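Local coordinates for protein tyrocidine synthase 2 (Brevibacillus parabrevis, PDB 6TA8) that belongs to the non-ribosomal peptide synthetases, large modular enzymes, and is represented here by a condensation domain, at residues A[209-214]-A[360-365]. Numbering follows the deposited sequence.
Sequences QKYADS and YEILRT
The Tyr211 ring meets Ile362 at its edge, not over a face: CD1 of Ile362 lies near the ring plane, 4.3 Å from Tyr211 CE2. Beside it the packing is tighter, with Ala212 CB 3.6 Å from Ile362 CG2 and Ala212 CA 3.9 Å from the same methyl. One isoleucine thus supplies both touching branches. Its CG2 stands anti to the backbone N and bears on the alanine, whereas CG1 lies beside that N (chi1 -58°) and the extended second torsion (chi2 -178°) carries CD1 on to the tyrosine edge. All three residues are buried, and between the two segments the contact is apolar. Polar groups of 209-214 bond locally: Ser214 OG donates to Tyr211 O at 2.7 Å, tilted 30° from the carbonyl plane, and Gln209 NE2 reaches Asp213 OD2 at 3.0 Å from above the carboxylate plane. Gln209 NE2 also bonds Leu366 O, and Asp213 OD1 bonds Thr368 OG1, both partners lying just after 360-365. Pro39 adds a further neighbour to Ile362. This apolar packing joins the C-terminal end of helix 201-212 to the short, weakly bonded helix 359-365, a helix-to-helix contact in the two-lobed, chloramphenicol acetyltransferase-like fold of condensation domains.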
ATOM      1  N   GLN A 209     -16.998  -4.747 -12.357  1.00 42.32           N
ATOM      2  CA  GLN A 209     -18.203  -5.529 -12.101  1.00 46.43           C
ATOM      3  C   GLN A 209     -18.519  -6.451 -13.272  1.00 48.86           C
ATOM      4  O   GLN A 209     -18.990  -7.577 -13.073  1.00 52.55           O
ATOM      5  CB  GLN A 209     -19.380  -4.598 -11.808  1.00 39.81           C
ATOM      6  CG  GLN A 209     -20.686  -5.319 -11.509  1.00 45.07           C
ATOM      7  CD  GLN A 209     -20.594  -6.221 -10.292  1.00 48.96           C
ATOM      8  OE1 GLN A 209     -20.064  -5.829  -9.251  1.00 55.42           O
ATOM      9  NE2 GLN A 209     -21.112  -7.436 -10.417  1.00 53.43           N
ATOM     10  N   LYS A 210     -18.268  -5.993 -14.501  1.00 40.30           N
ATOM     11  CA  LYS A 210     -18.465  -6.852 -15.664  1.00 49.65           C
ATOM     12  C   LYS A 210     -17.493  -8.024 -15.649  1.00 50.62           C
ATOM     13  O   LYS A 210     -17.883  -9.167 -15.916  1.00 56.95           O
ATOM     14  CB  LYS A 210     -18.309  -6.041 -16.949  1.00 46.09           C
ATOM     15  CG  LYS A 210     -19.364  -4.964 -17.140  1.00 49.05           C
ATOM     16  CD  LYS A 210     -19.065  -4.116 -18.365  1.00 42.72           C
ATOM     17  CE  LYS A 210     -20.142  -3.068 -18.592  1.00 44.32           C
ATOM     18  NZ  LYS A 210     -19.808  -2.170 -19.731  1.00 46.56           N
ATOM     19  N   TYR A 211     -16.222  -7.760 -15.337  1.00 49.01           N
ATOM     20  CA  TYR A 211     -15.251  -8.839 -15.198  1.00 44.71           C
ATOM     21  C   TYR A 211     -15.575  -9.729 -14.005  1.00 54.03           C
ATOM     22  O   TYR A 211     -15.204 -10.908 -13.994  1.00 56.82           O
ATOM     23  CB  TYR A 211     -13.843  -8.256 -15.072  1.00 47.71           C
ATOM     24  CG  TYR A 211     -12.762  -9.281 -14.811  1.00 48.04           C
ATOM     25  CD1 TYR A 211     -12.272 -10.079 -15.836  1.00 55.55           C
ATOM     26  CD2 TYR A 211     -12.226  -9.443 -13.541  1.00 50.90           C
ATOM     27  CE1 TYR A 211     -11.283 -11.015 -15.601  1.00 56.32           C
ATOM     28  CE2 TYR A 211     -11.237 -10.375 -13.296  1.00 56.64           C
ATOM     29  CZ  TYR A 211     -10.769 -11.158 -14.329  1.00 52.34           C
ATOM     30  OH  TYR A 211      -9.783 -12.087 -14.089  1.00 48.78           O
ATOM     31  N   ALA A 212     -16.263  -9.186 -12.997  1.00 54.52           N
ATOM     32  CA  ALA A 212     -16.660  -9.993 -11.850  1.00 51.33           C
ATOM     33  C   ALA A 212     -17.661 -11.068 -12.251  1.00 53.95           C
ATOM     34  O   ALA A 212     -17.594 -12.202 -11.762  1.00 58.61           O
ATOM     35  CB  ALA A 212     -17.246  -9.100 -10.756  1.00 45.46           C
ATOM     36  N   ASP A 213     -18.596 -10.731 -13.137  1.00 56.20           N
ATOM     37  CA  ASP A 213     -19.603 -11.670 -13.611  1.00 57.16           C
ATOM     38  C   ASP A 213     -19.201 -12.352 -14.910  1.00 58.32           C
ATOM     39  O   ASP A 213     -20.010 -13.081 -15.492  1.00 60.09           O
ATOM     40  CB  ASP A 213     -20.945 -10.958 -13.781  1.00 54.17           C
ATOM     41  CG  ASP A 213     -21.568 -10.571 -12.454  1.00 60.08           C
ATOM     42  OD1 ASP A 213     -21.500 -11.384 -11.509  1.00 60.71           O
ATOM     43  OD2 ASP A 213     -22.123  -9.457 -12.356  1.00 63.60           O
ATOM     44  N   SER A 214     -17.975 -12.131 -15.380  1.00 61.13           N
ATOM     45  CA  SER A 214     -17.494 -12.826 -16.560  1.00 57.74           C
ATOM     46  C   SER A 214     -17.211 -14.290 -16.229  1.00 62.73           C
ATOM     47  O   SER A 214     -17.267 -14.720 -15.073  1.00 62.95           O
ATOM     48  CB  SER A 214     -16.237 -12.149 -17.107  1.00 54.47           C
ATOM     49  OG  SER A 214     -15.136 -12.336 -16.236  1.00 54.70           O
ATOM     50  N   TYR A 360      -9.411 -13.067  -6.288  1.00 42.90           N
ATOM     51  CA  TYR A 360      -9.849 -13.665  -5.028  1.00 43.12           C
ATOM     52  C   TYR A 360     -10.967 -12.851  -4.387  1.00 45.11           C
ATOM     53  O   TYR A 360     -12.093 -13.336  -4.227  1.00 44.45           O
ATOM     54  CB  TYR A 360      -8.668 -13.804  -4.065  1.00 47.47           C
ATOM     55  CG  TYR A 360      -9.037 -14.512  -2.779  1.00 48.98           C
ATOM     56  CD1 TYR A 360      -9.081 -15.897  -2.718  1.00 49.80           C
ATOM     57  CD2 TYR A 360      -9.351 -13.796  -1.629  1.00 45.82           C
ATOM     58  CE1 TYR A 360      -9.422 -16.552  -1.551  1.00 52.28           C
ATOM     59  CE2 TYR A 360      -9.694 -14.443  -0.456  1.00 45.83           C
ATOM     60  CZ  TYR A 360      -9.727 -15.822  -0.423  1.00 52.32           C
ATOM     61  OH  TYR A 360     -10.067 -16.477   0.738  1.00 50.28           O
ATOM     62  N   GLU A 361     -10.672 -11.606  -4.006  1.00 48.86           N
ATOM     63  CA  GLU A 361     -11.661 -10.788  -3.317  1.00 47.10           C
ATOM     64  C   GLU A 361     -12.742 -10.260  -4.250  1.00 50.48           C
ATOM     65  O   GLU A 361     -13.798  -9.832  -3.771  1.00 49.98           O
ATOM     66  CB  GLU A 361     -10.980  -9.625  -2.595  1.00 52.14           C
ATOM     67  CG  GLU A 361     -10.314 -10.031  -1.290  1.00 51.55           C
ATOM     68  CD  GLU A 361     -11.187  -9.762  -0.082  1.00 53.86           C
ATOM     69  OE1 GLU A 361     -11.962  -8.783  -0.111  1.00 60.32           O
ATOM     70  OE2 GLU A 361     -11.111 -10.539   0.892  1.00 57.35           O
ATOM     71  N   ILE A 362     -12.513 -10.286  -5.565  1.00 49.40           N
ATOM     72  CA  ILE A 362     -13.594  -9.996  -6.501  1.00 44.38           C
ATOM     73  C   ILE A 362     -14.670 -11.066  -6.404  1.00 48.24           C
ATOM     74  O   ILE A 362     -15.863 -10.779  -6.560  1.00 54.33           O
ATOM     75  CB  ILE A 362     -13.048  -9.870  -7.937  1.00 42.31           C
ATOM     76  CG1 ILE A 362     -11.982  -8.779  -8.016  1.00 46.82           C
ATOM     77  CG2 ILE A 362     -14.166  -9.565  -8.918  1.00 48.70           C
ATOM     78  CD1 ILE A 362     -11.435  -8.571  -9.413  1.00 51.50           C
ATOM     79  N   LEU A 363     -14.272 -12.310  -6.128  1.00 47.15           N
ATOM     80  CA  LEU A 363     -15.224 -13.410  -6.050  1.00 46.19           C
ATOM     81  C   LEU A 363     -16.072 -13.367  -4.784  1.00 49.07           C
ATOM     82  O   LEU A 363     -17.163 -13.946  -4.768  1.00 54.19           O
ATOM     83  CB  LEU A 363     -14.486 -14.749  -6.133  1.00 45.94           C
ATOM     84  CG  LEU A 363     -14.018 -15.198  -7.520  1.00 51.04           C
ATOM     85  CD1 LEU A 363     -13.011 -16.335  -7.409  1.00 46.05           C
ATOM     86  CD2 LEU A 363     -15.202 -15.609  -8.384  1.00 49.14           C
ATOM     87  N   ARG A 364     -15.604 -12.701  -3.728  1.00 57.18           N
ATOM     88  CA  ARG A 364     -16.345 -12.644  -2.473  1.00 58.91           C
ATOM     89  C   ARG A 364     -17.045 -11.312  -2.241  1.00 53.19           C
ATOM     90  O   ARG A 364     -17.813 -11.197  -1.281  1.00 59.11           O
ATOM     91  CB  ARG A 364     -15.416 -12.935  -1.287  1.00 59.99           C
ATOM     92  CG  ARG A 364     -14.271 -11.956  -1.131  1.00 58.30           C
ATOM     93  CD  ARG A 364     -13.560 -12.143   0.200  1.00 57.59           C
ATOM     94  NE  ARG A 364     -14.418 -11.818   1.335  1.00 62.45           N
ATOM     95  CZ  ARG A 364     -14.503 -10.610   1.884  1.00 67.78           C
ATOM     96  NH1 ARG A 364     -13.789  -9.605   1.399  1.00 60.32           N
ATOM     97  NH2 ARG A 364     -15.309 -10.406   2.917  1.00 65.91           N
ATOM     98  N   THR A 365     -16.808 -10.312  -3.085  1.00 51.02           N
ATOM     99  CA  THR A 365     -17.396  -8.993  -2.894  1.00 59.83           C
ATOM    100  C   THR A 365     -18.216  -8.498  -4.075  1.00 58.09           C
ATOM    101  O   THR A 365     -19.115  -7.678  -3.876  1.00 57.42           O
ATOM    102  CB  THR A 365     -16.302  -7.955  -2.592  1.00 59.95           C
ATOM    103  OG1 THR A 365     -15.230  -8.100  -3.531  1.00 64.22           O
ATOM    104  CG2 THR A 365     -15.765  -8.140  -1.182  1.00 55.93           C
TER